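Local coordinates for peptide chain release factor subunit 1 (Aeropyrum pernix, PDB 3AGK), which probably directs termination of translation, with release of the finished peptide, in response to the stop codons UAA, UAG and UGA, at residues A[42-45]-A[46-49]; A[62-65]-A[66-69]; A[289-292]-A[293-297]; A[353-356]-A[357-361]. One frame throughout, in Å; residues are numbered along the deposited sequence.

Interaction 1 (A[42-45]-A[46-49]); sequences GRPL and SDVM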
loop_
_atom_site.group_PDB
_atom_site.type_symbol
_atom_site.label_atom_id
_atom_site.label_comp_id
_atom_site.label_asym_id
_atom_site.label_seq_id
_atom_site.Cartn_x
_atom_site.Cartn_y
_atom_site.Cartn_z
ATOM N N GLY A 42 19.327 -14.741 15.099
ATOM C CA GLY A 42 20.433 -15.666 14.937
ATOM C C GLY A 42 21.811 -15.028 14.786
ATOM O O GLY A 42 22.824 -15.723 14.854
ATOM N N ARG A 43 21.860 -13.712 14.602
ATOM C CA ARG A 43 23.098 -13.048 14.201
ATOM C C ARG A 43 23.840 -12.284 15.309
ATOM O O ARG A 43 23.432 -11.191 15.701
ATOM C CB ARG A 43 22.806 -12.112 13.030
ATOM C CG ARG A 43 24.044 -11.397 12.482
ATOM C CD ARG A 43 25.086 -12.406 12.020
ATOM N NE ARG A 43 24.495 -13.400 11.134
ATOM C CZ ARG A 43 25.058 -14.562 10.836
ATOM N NH1 ARG A 43 26.233 -14.887 11.365
ATOM N NH2 ARG A 43 24.443 -15.397 10.010
ATOM N N PRO A 44 24.970 -12.837 15.778
ATOM C CA PRO A 44 25.798 -12.217 16.827
ATOM C C PRO A 44 26.263 -10.803 16.478
ATOM O O PRO A 44 26.784 -10.560 15.381
ATOM C CB PRO A 44 27.017 -13.143 16.911
ATOM C CG PRO A 44 26.586 -14.431 16.284
ATOM C CD PRO A 44 25.562 -14.080 15.257
ATOM N N LEU A 45 26.105 -9.879 17.418
ATOM C CA LEU A 45 26.414 -8.479 17.164
ATOM C C LEU A 45 27.900 -8.254 16.875
ATOM O O LEU A 45 28.277 -7.269 16.235
ATOM C CB LEU A 45 25.945 -7.598 18.328
ATOM C CG LEU A 45 24.438 -7.550 18.624
ATOM C CD1 LEU A 45 24.126 -6.676 19.850
ATOM C CD2 LEU A 45 23.645 -7.078 17.417
ATOM N N SER A 46 28.750 -9.166 17.329
ATOM C CA SER A 46 30.167 -9.029 17.037
ATOM C C SER A 46 30.422 -9.219 15.529
ATOM O O SER A 46 31.329 -8.599 14.966
ATOM C CB SER A 46 30.983 -10.018 17.856
ATOM O OG SER A 46 30.694 -11.340 17.455
ATOM N N ASP A 47 29.606 -10.065 14.894
ATOM C CA ASP A 47 29.627 -10.272 13.436
ATOM C C ASP A 47 29.234 -8.992 12.704
ATOM O O ASP A 47 29.903 -8.561 11.750
ATOM C CB ASP A 47 28.651 -11.381 13.032
ATOM C CG ASP A 47 29.135 -12.768 13.430
ATOM O OD1 ASP A 47 30.225 -12.877 14.035
ATOM O OD2 ASP A 47 28.420 -13.750 13.129
ATOM N N VAL A 48 28.143 -8.383 13.164
ATOM C CA VAL A 48 27.659 -7.142 12.577
ATOM C C VAL A 48 28.703 -6.043 12.752
ATOM O O VAL A 48 28.977 -5.276 11.831
ATOM C CB VAL A 48 26.329 -6.705 13.217
ATOM C CG1 VAL A 48 25.758 -5.502 12.476
ATOM C CG2 VAL A 48 25.329 -7.883 13.223
ATOM N N MET A 49 29.286 -5.991 13.945
ATOM C CA MET A 49 30.318 -5.026 14.297
ATOM C C MET A 49 31.523 -5.086 13.340
ATOM O O MET A 49 32.004 -4.057 12.864
ATOM C CB MET A 49 30.750 -5.301 15.742
ATOM C CG MET A 49 31.054 -4.079 16.581
ATOM S SD MET A 49 29.809 -2.767 16.582
ATOM C CE MET A 49 30.946 -1.403 16.774
#
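Arg43 lays its bent aliphatic chain over the side chains of Asp47 and Val48 on the first turn of helix 45-58. Its CG reaches Val48 CG2 at 3.8 Å, and the chain then bends at chi2 and chi3, bringing the guanidinium to the carboxylate. There Arg43 NH1 donates to Asp47 OD2 at 3.0 Å, a salt bridge on the anti lone pair of that oxygen. The oxygen lies 3° out of the guanidinium plane and the two flat groups are nearly coplanar. Pro44 adds an apolar flank, with its CD 3.6 Å from Asp47 OD2. Pro44 also holds the N-cap position: its O receives Asp47 N at 2.9 Å and Val48 N at 3.4 Å, both bonds weak by angle or length. The first firm helical bond runs from Met49 N to Leu45 O at 2.8 Å, with 158° at the hydrogen. The contact is thus a helix start with a salt bridge across its opening turn. In the fold, Leu45 and Val48 both rest on Ile39 of strand 34-39, whereas Val48 and Met49 meet Leu82 and Met79 of helix 65-82, so this turn packs against both that strand and the next helix.

Interaction 2 (A[62-65]-A[66-69]); sequences IKLK and RTRQ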
loop_
_atom_site.group_PDB
_atom_site.type_symbol
_atom_site.label_atom_id
_atom_site.label_comp_id
_atom_site.label_asym_id
_atom_site.label_seq_id
_atom_site.Cartn_x
_atom_site.Cartn_y
_atom_site.Cartn_z
ATOM N N ILE A 62 35.096 6.393 -1.383
ATOM C CA ILE A 62 34.135 7.405 -1.806
ATOM C C ILE A 62 34.831 8.717 -2.129
ATOM O O ILE A 62 34.984 9.587 -1.268
ATOM C CB ILE A 62 33.040 7.649 -0.755
ATOM C CG1 ILE A 62 32.175 6.399 -0.594
ATOM C CG2 ILE A 62 32.176 8.829 -1.157
ATOM C CD1 ILE A 62 31.267 6.432 0.617
ATOM N N LYS A 63 35.269 8.839 -3.378
ATOM C CA LYS A 63 35.762 10.104 -3.894
ATOM C C LYS A 63 34.599 11.073 -3.759
ATOM O O LYS A 63 33.564 10.868 -4.385
ATOM C CB LYS A 63 36.146 9.940 -5.362
ATOM C CG LYS A 63 36.640 8.533 -5.719
ATOM C CD LYS A 63 36.855 8.367 -7.224
ATOM C CE LYS A 63 37.224 6.932 -7.591
ATOM N NZ LYS A 63 37.416 6.755 -9.061
ATOM N N LEU A 64 34.759 12.097 -2.921
ATOM C CA LEU A 64 33.676 13.033 -2.585
ATOM C C LEU A 64 33.619 13.293 -1.073
ATOM O O LEU A 64 33.020 12.516 -0.324
ATOM C CB LEU A 64 32.320 12.501 -3.065
ATOM C CG LEU A 64 31.185 13.457 -3.449
ATOM C CD1 LEU A 64 30.812 14.383 -2.300
ATOM C CD2 LEU A 64 31.553 14.243 -4.692
ATOM N N LYS A 65 34.237 14.390 -0.640
ATOM C CA LYS A 65 34.296 14.774 0.775
ATOM C C LYS A 65 32.985 14.583 1.538
ATOM O O LYS A 65 32.899 13.721 2.407
ATOM C CB LYS A 65 34.778 16.227 0.933
ATOM C CG LYS A 65 33.945 17.270 0.162
ATOM C CD LYS A 65 34.071 18.673 0.764
ATOM C CE LYS A 65 35.476 19.262 0.604
ATOM N NZ LYS A 65 35.766 19.736 -0.781
ATOM N N ARG A 66 31.975 15.388 1.220
ATOM C CA ARG A 66 30.746 15.415 2.007
ATOM C C ARG A 66 30.081 14.043 2.118
ATOM O O ARG A 66 29.630 13.657 3.198
ATOM C CB ARG A 66 29.760 16.458 1.469
ATOM C CG ARG A 66 30.163 17.905 1.769
ATOM C CD ARG A 66 28.977 18.873 1.686
ATOM N NE ARG A 66 28.748 19.387 0.336
ATOM C CZ ARG A 66 27.844 20.318 0.036
ATOM N NH1 ARG A 66 27.080 20.838 0.989
ATOM N NH2 ARG A 66 27.700 20.729 -1.215
ATOM N N THR A 67 30.032 13.313 1.008
ATOM C CA THR A 67 29.407 11.998 0.989
ATOM C C THR A 67 30.198 11.012 1.832
ATOM O O THR A 67 29.646 10.311 2.671
ATOM C CB THR A 67 29.301 11.456 -0.438
ATOM O OG1 THR A 67 28.248 12.139 -1.128
ATOM C CG2 THR A 67 28.997 9.968 -0.417
ATOM N N ARG A 68 31.501 10.959 1.592
ATOM C CA ARG A 68 32.377 10.082 2.345
ATOM C C ARG A 68 32.179 10.292 3.850
ATOM O O ARG A 68 32.001 9.331 4.596
ATOM C CB ARG A 68 33.833 10.320 1.943
ATOM C CG ARG A 68 34.824 9.361 2.572
ATOM C CD ARG A 68 36.254 9.623 2.088
ATOM N NE ARG A 68 36.787 10.902 2.555
ATOM C CZ ARG A 68 36.905 11.990 1.797
ATOM N NH1 ARG A 68 37.401 13.107 2.317
ATOM N NH2 ARG A 68 36.527 11.967 0.522
ATOM N N GLN A 69 32.193 11.551 4.283
ATOM C CA GLN A 69 32.000 11.900 5.689
ATOM C C GLN A 69 30.650 11.417 6.198
ATOM O O GLN A 69 30.538 10.870 7.298
ATOM C CB GLN A 69 32.072 13.419 5.886
ATOM C CG GLN A 69 33.472 13.995 6.040
ATOM C CD GLN A 69 33.454 15.463 6.462
ATOM O OE1 GLN A 69 33.969 15.825 7.524
ATOM N NE2 GLN A 69 32.857 16.313 5.630
#
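Ile62 and Arg68 meet where the loop before helix 65-82 turns into the helix, a helix N-terminus with Leu64 at the N-cap. The backbone bonds establish this: Arg68 N reaches Leu64 O at 2.9 Å with 167° at the hydrogen, and Gln69 N reaches Lys65 O at 3.0 Å with 172°, so the regular i to i+4 pattern is in place from the cap onward.

The polar side-chain contact is a weak one. Arg68 NH2 points at Ile62 O over 3.4 Å, with the oxygen near the guanidinium plane at its edge, while Lys65 O lies over one face of the same group. The Arg68 chain runs extended to CG and CD and then bends at chi3 (68°), which turns the guanidinium back over the first turn, where its CZ and NH1 lie near Lys65 CA. Replacing Arg68 by an alanine would probably leave Ile62 O without this weak donor and Lys65 CA without the guanidinium packed on it.

Van der Waals packing completes the contact. Ile62 CB faces Arg68 CB at 3.9 Å, and Leu64 CD1 sits 3.8 Å from Thr67 CB. Thr67 also touches Ala31 and Val33 of a nearby loop. Ile62 and Thr67 cross at about a right angle, and their methyls are unusually tight, Ile62 CG2 to Thr67 CG2 being 3.5 Å.

Interaction 3 (A[289-292]-A[293-297]); sequences FKLH and LAKGT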
loop_
_atom_site.group_PDB
_atom_site.type_symbol
_atom_site.label_atom_id
_atom_site.label_comp_id
_atom_site.label_asym_id
_atom_site.label_seq_id
_atom_site.Cartn_x
_atom_site.Cartn_y
_atom_site.Cartn_z
ATOM N N PHE A 289 -23.627 10.598 -0.930
ATOM C CA PHE A 289 -23.399 12.002 -0.639
ATOM C C PHE A 289 -23.768 12.859 -1.857
ATOM O O PHE A 289 -24.453 13.868 -1.728
ATOM C CB PHE A 289 -21.936 12.215 -0.191
ATOM C CG PHE A 289 -21.518 13.667 -0.079
ATOM C CD1 PHE A 289 -22.030 14.484 0.915
ATOM C CD2 PHE A 289 -20.591 14.203 -0.962
ATOM C CE1 PHE A 289 -21.644 15.814 1.021
ATOM C CE2 PHE A 289 -20.193 15.524 -0.861
ATOM C CZ PHE A 289 -20.717 16.335 0.138
ATOM N N LYS A 290 -23.333 12.445 -3.044
ATOM C CA LYS A 290 -23.555 13.260 -4.234
ATOM C C LYS A 290 -25.019 13.270 -4.672
ATOM O O LYS A 290 -25.528 14.291 -5.122
ATOM C CB LYS A 290 -22.644 12.820 -5.376
ATOM C CG LYS A 290 -22.191 13.977 -6.247
ATOM C CD LYS A 290 -23.387 14.751 -6.824
ATOM C CE LYS A 290 -23.086 16.227 -7.020
ATOM N NZ LYS A 290 -24.326 17.006 -7.301
ATOM N N LEU A 291 -25.687 12.133 -4.520
ATOM C CA LEU A 291 -27.116 12.007 -4.792
ATOM C C LEU A 291 -27.955 12.981 -3.943
ATOM O O LEU A 291 -28.892 13.612 -4.436
ATOM C CB LEU A 291 -27.554 10.562 -4.526
ATOM C CG LEU A 291 -28.680 9.943 -5.355
ATOM C CD1 LEU A 291 -28.536 10.322 -6.818
ATOM C CD2 LEU A 291 -28.698 8.425 -5.191
ATOM N N HIS A 292 -27.618 13.099 -2.665
ATOM C CA HIS A 292 -28.294 14.057 -1.799
ATOM C C HIS A 292 -28.040 15.484 -2.286
ATOM O O HIS A 292 -28.955 16.311 -2.301
ATOM C CB HIS A 292 -27.846 13.910 -0.338
ATOM C CG HIS A 292 -28.279 12.628 0.307
ATOM N ND1 HIS A 292 -29.602 12.319 0.541
ATOM C CD2 HIS A 292 -27.559 11.585 0.785
ATOM C CE1 HIS A 292 -29.681 11.135 1.123
ATOM N NE2 HIS A 292 -28.453 10.669 1.284
ATOM N N LEU A 293 -26.797 15.769 -2.673
ATOM C CA LEU A 293 -26.450 17.080 -3.212
ATOM C C LEU A 293 -27.280 17.381 -4.444
ATOM O O LEU A 293 -27.919 18.430 -4.543
ATOM C CB LEU A 293 -24.986 17.125 -3.625
ATOM C CG LEU A 293 -23.924 17.567 -2.632
ATOM C CD1 LEU A 293 -22.599 17.670 -3.388
ATOM C CD2 LEU A 293 -24.288 18.895 -2.020
ATOM N N ALA A 294 -27.245 16.447 -5.386
ATOM C CA ALA A 294 -27.912 16.608 -6.668
ATOM C C ALA A 294 -29.422 16.783 -6.518
ATOM O O ALA A 294 -30.052 17.469 -7.319
ATOM C CB ALA A 294 -27.591 15.420 -7.580
ATOM N N LYS A 295 -29.999 16.173 -5.489
ATOM C CA LYS A 295 -31.441 16.234 -5.307
ATOM C C LYS A 295 -31.873 17.228 -4.233
ATOM O O LYS A 295 -32.984 17.142 -3.726
ATOM C CB LYS A 295 -32.006 14.839 -5.014
ATOM C CG LYS A 295 -31.817 13.854 -6.172
ATOM C CD LYS A 295 -32.241 12.434 -5.812
ATOM C CE LYS A 295 -32.283 11.545 -7.052
ATOM N NZ LYS A 295 -32.761 10.168 -6.748
ATOM N N GLY A 296 -30.998 18.174 -3.901
ATOM C CA GLY A 296 -31.299 19.183 -2.897
ATOM C C GLY A 296 -32.116 18.631 -1.746
ATOM O O GLY A 296 -33.167 19.165 -1.387
ATOM N N THR A 297 -31.615 17.553 -1.157
ATOM C CA THR A 297 -32.362 16.779 -0.181
ATOM C C THR A 297 -32.188 17.284 1.261
ATOM O O THR A 297 -33.010 16.983 2.129
ATOM C CB THR A 297 -31.934 15.305 -0.251
ATOM O OG1 THR A 297 -32.979 14.474 0.259
ATOM C CG2 THR A 297 -30.688 15.092 0.569
#
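His292 meets Thr297 at the end of helix 277-294, its imidazole turned edge-on to the methyl. Thr297 CG2 lies near the ring plane, 3.0 Å from His292 ND1 and 3.2 Å from His292 CB, a close approach for a carbon. The methyl gets there because it sits between the backbone N and carbonyl carbon of Thr297, while OG1 takes the anti position (chi1 -156°). On other sides of the helix, Leu293 CG lies over one face of the Phe289 ring, with Phe289 CE2 4.1 Å from Leu293 CD1, and the Leu291 and Lys295 side chains run alongside each other, Leu291 CD1 to Lys295 CE being 3.9 Å.

What positions Thr297 is a Schellman motif. Thr297 N donates to His292 O at 3.2 Å, with 165° at the hydrogen and the donor in the carbonyl plane, and Gly296 N donates to Leu293 O. Gly296 is the C-prime residue of the motif, at a positive phi that favours glycine. Before it, Ala294 N to Lys290 O at 2.8 Å is the last straight helical bond, since Lys295 N to Leu291 O closes to 138° at the hydrogen. Exchanging His292 for an alanine would probably leave the Thr297 methyl without its ring partner and let that side chain turn more freely.

Phe289 and Leu293 pack on Trp354 and Phe359 of helix 352-359. Strands 300-302 and 362-366 supply further neighbours: Phe289, His292 and Leu293 touch Ile300, and Phe289 and His292 touch Ile365.

Interaction 4 (A[353-356]-A[357-361]); sequences EWFL and KTFGG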
loop_
_atom_site.group_PDB
_atom_site.type_symbol
_atom_site.label_atom_id
_atom_site.label_comp_id
_atom_site.label_asym_id
_atom_site.label_seq_id
_atom_site.Cartn_x
_atom_site.Cartn_y
_atom_site.Cartn_z
ATOM N N GLU A 353 -10.406 14.533 -5.332
ATOM C CA GLU A 353 -9.933 15.899 -5.516
ATOM C C GLU A 353 -11.085 16.915 -5.571
ATOM O O GLU A 353 -10.967 18.027 -5.072
ATOM C CB GLU A 353 -9.060 16.012 -6.769
ATOM C CG GLU A 353 -9.826 16.191 -8.058
ATOM C CD GLU A 353 -8.940 16.700 -9.189
ATOM O OE1 GLU A 353 -9.067 16.187 -10.323
ATOM O OE2 GLU A 353 -8.113 17.608 -8.940
ATOM N N TRP A 354 -12.190 16.523 -6.190
ATOM C CA TRP A 354 -13.376 17.348 -6.233
ATOM C C TRP A 354 -13.919 17.580 -4.813
ATOM O O TRP A 354 -14.222 18.715 -4.427
ATOM C CB TRP A 354 -14.436 16.666 -7.096
ATOM C CG TRP A 354 -15.789 17.218 -6.857
ATOM C CD1 TRP A 354 -16.310 18.365 -7.383
ATOM C CD2 TRP A 354 -16.796 16.672 -6.005
ATOM N NE1 TRP A 354 -17.588 18.560 -6.916
ATOM C CE2 TRP A 354 -17.910 17.533 -6.068
ATOM C CE3 TRP A 354 -16.869 15.535 -5.198
ATOM C CZ2 TRP A 354 -19.086 17.289 -5.354
ATOM C CZ3 TRP A 354 -18.026 15.287 -4.505
ATOM C CH2 TRP A 354 -19.122 16.165 -4.575
ATOM N N PHE A 355 -14.036 16.486 -4.056
ATOM C CA PHE A 355 -14.471 16.500 -2.666
ATOM C C PHE A 355 -13.628 17.439 -1.807
ATOM O O PHE A 355 -14.159 18.225 -1.014
ATOM C CB PHE A 355 -14.424 15.082 -2.085
ATOM C CG PHE A 355 -14.860 14.993 -0.632
ATOM C CD1 PHE A 355 -16.137 15.384 -0.247
ATOM C CD2 PHE A 355 -14.001 14.488 0.339
ATOM C CE1 PHE A 355 -16.534 15.290 1.087
ATOM C CE2 PHE A 355 -14.392 14.397 1.669
ATOM C CZ PHE A 355 -15.658 14.801 2.044
ATOM N N LEU A 356 -12.313 17.344 -1.962
ATOM C CA LEU A 356 -11.382 18.200 -1.248
ATOM C C LEU A 356 -11.504 19.663 -1.698
ATOM O O LEU A 356 -11.388 20.582 -0.891
ATOM C CB LEU A 356 -9.942 17.719 -1.483
ATOM C CG LEU A 356 -8.867 18.543 -0.774
ATOM C CD1 LEU A 356 -9.089 18.450 0.738
ATOM C CD2 LEU A 356 -7.454 18.103 -1.156
ATOM N N LYS A 357 -11.720 19.880 -2.990
ATOM C CA LYS A 357 -11.772 21.247 -3.509
ATOM C C LYS A 357 -13.077 21.919 -3.117
ATOM O O LYS A 357 -13.088 23.071 -2.709
ATOM C CB LYS A 357 -11.589 21.305 -5.044
ATOM C CG LYS A 357 -11.713 22.726 -5.613
ATOM C CD LYS A 357 -11.830 22.795 -7.138
ATOM C CE LYS A 357 -11.586 24.237 -7.591
ATOM N NZ LYS A 357 -11.863 24.499 -9.025
ATOM N N THR A 358 -14.183 21.203 -3.244
ATOM C CA THR A 358 -15.449 21.885 -3.087
ATOM C C THR A 358 -16.001 21.862 -1.656
ATOM O O THR A 358 -16.810 22.711 -1.310
ATOM C CB THR A 358 -16.498 21.526 -4.199
ATOM O OG1 THR A 358 -17.528 20.679 -3.695
ATOM C CG2 THR A 358 -15.829 20.895 -5.400
ATOM N N PHE A 359 -15.519 20.933 -0.827
ATOM C CA PHE A 359 -15.987 20.803 0.552
ATOM C C PHE A 359 -14.856 20.747 1.577
ATOM O O PHE A 359 -15.069 20.375 2.736
ATOM C CB PHE A 359 -16.852 19.560 0.692
ATOM C CG PHE A 359 -18.118 19.623 -0.100
ATOM C CD1 PHE A 359 -18.250 18.903 -1.279
ATOM C CD2 PHE A 359 -19.179 20.405 0.333
ATOM C CE1 PHE A 359 -19.422 18.945 -2.014
ATOM C CE2 PHE A 359 -20.360 20.457 -0.386
ATOM C CZ PHE A 359 -20.481 19.728 -1.569
ATOM N N GLY A 360 -13.653 21.104 1.139
ATOM C CA GLY A 360 -12.496 21.058 2.005
ATOM C C GLY A 360 -12.242 19.661 2.529
ATOM O O GLY A 360 -11.576 19.488 3.542
ATOM N N GLY A 361 -12.756 18.658 1.826
ATOM C CA GLY A 361 -12.542 17.277 2.223
ATOM C C GLY A 361 -13.173 16.914 3.569
ATOM O O GLY A 361 -12.630 16.088 4.310
#
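Phe355 O is gripped by two backbone N-H groups that approach from opposite faces of its carbonyl plane. Phe359 N reaches it at 3.0 Å, lying 37° above the plane, and Gly361 N at 3.2 Å, tilted to the other side. The first is an i to i+4 bond, the second comes from the chain leaving through Gly360 and Gly361, both at positive phi. Upstream, Lys357 N to Glu353 O at 2.9 Å carries the ordinary helical pattern.

The side chains divide into two aromatic contacts. Trp354 and Phe359 lie side by side, yet their planes stand at 82°: the Phe359 edge, through CE1, comes 3.7 Å from Trp354 CZ2 in an offset edge-to-face pair, the centroids of the indole six-membered ring and the Phe359 ring 5.7 Å apart. Thr358 lies over an indole face, with its OG1 displaced toward the rim. Phe355 has its CG anti to the backbone N (chi1 180°), and this swings the ring beside the departing chain, where Gly361 CA lies over one face, 3.5 Å from Phe355 CE2.

Phe355 further packs on Met286 of helix 277-294 and Leu320 of strand 316-322. Glycine suits position 361 on a second count, since a CB there would run into Leu356 CD1. One carbonyl thus satisfies two N-H groups as the chain leaves helical geometry at Gly360.

Along the chain the four contacts come in series, all at helix ends. Interactions 1 and 2 mark the starts of the successive helices 45-58 and 65-82 within eRF1 domain 1; their centres are 27 Å apart and their nearest atoms about 16 Å, so they do not touch. Interactions 3 and 4 close helices 277-294 and 352-359 in eRF1 domain 3. Their centres are 15 Å apart and they pack directly, Leu293 CD1 lying 3.5 Å from Phe359 CZ and Phe289 CZ 3.6 Å from Phe359 CE1. Between the two pairs the centres are 46 to 63 Å apart, consistent with an elongated release factor whose first and third domains keep their contacts well separated.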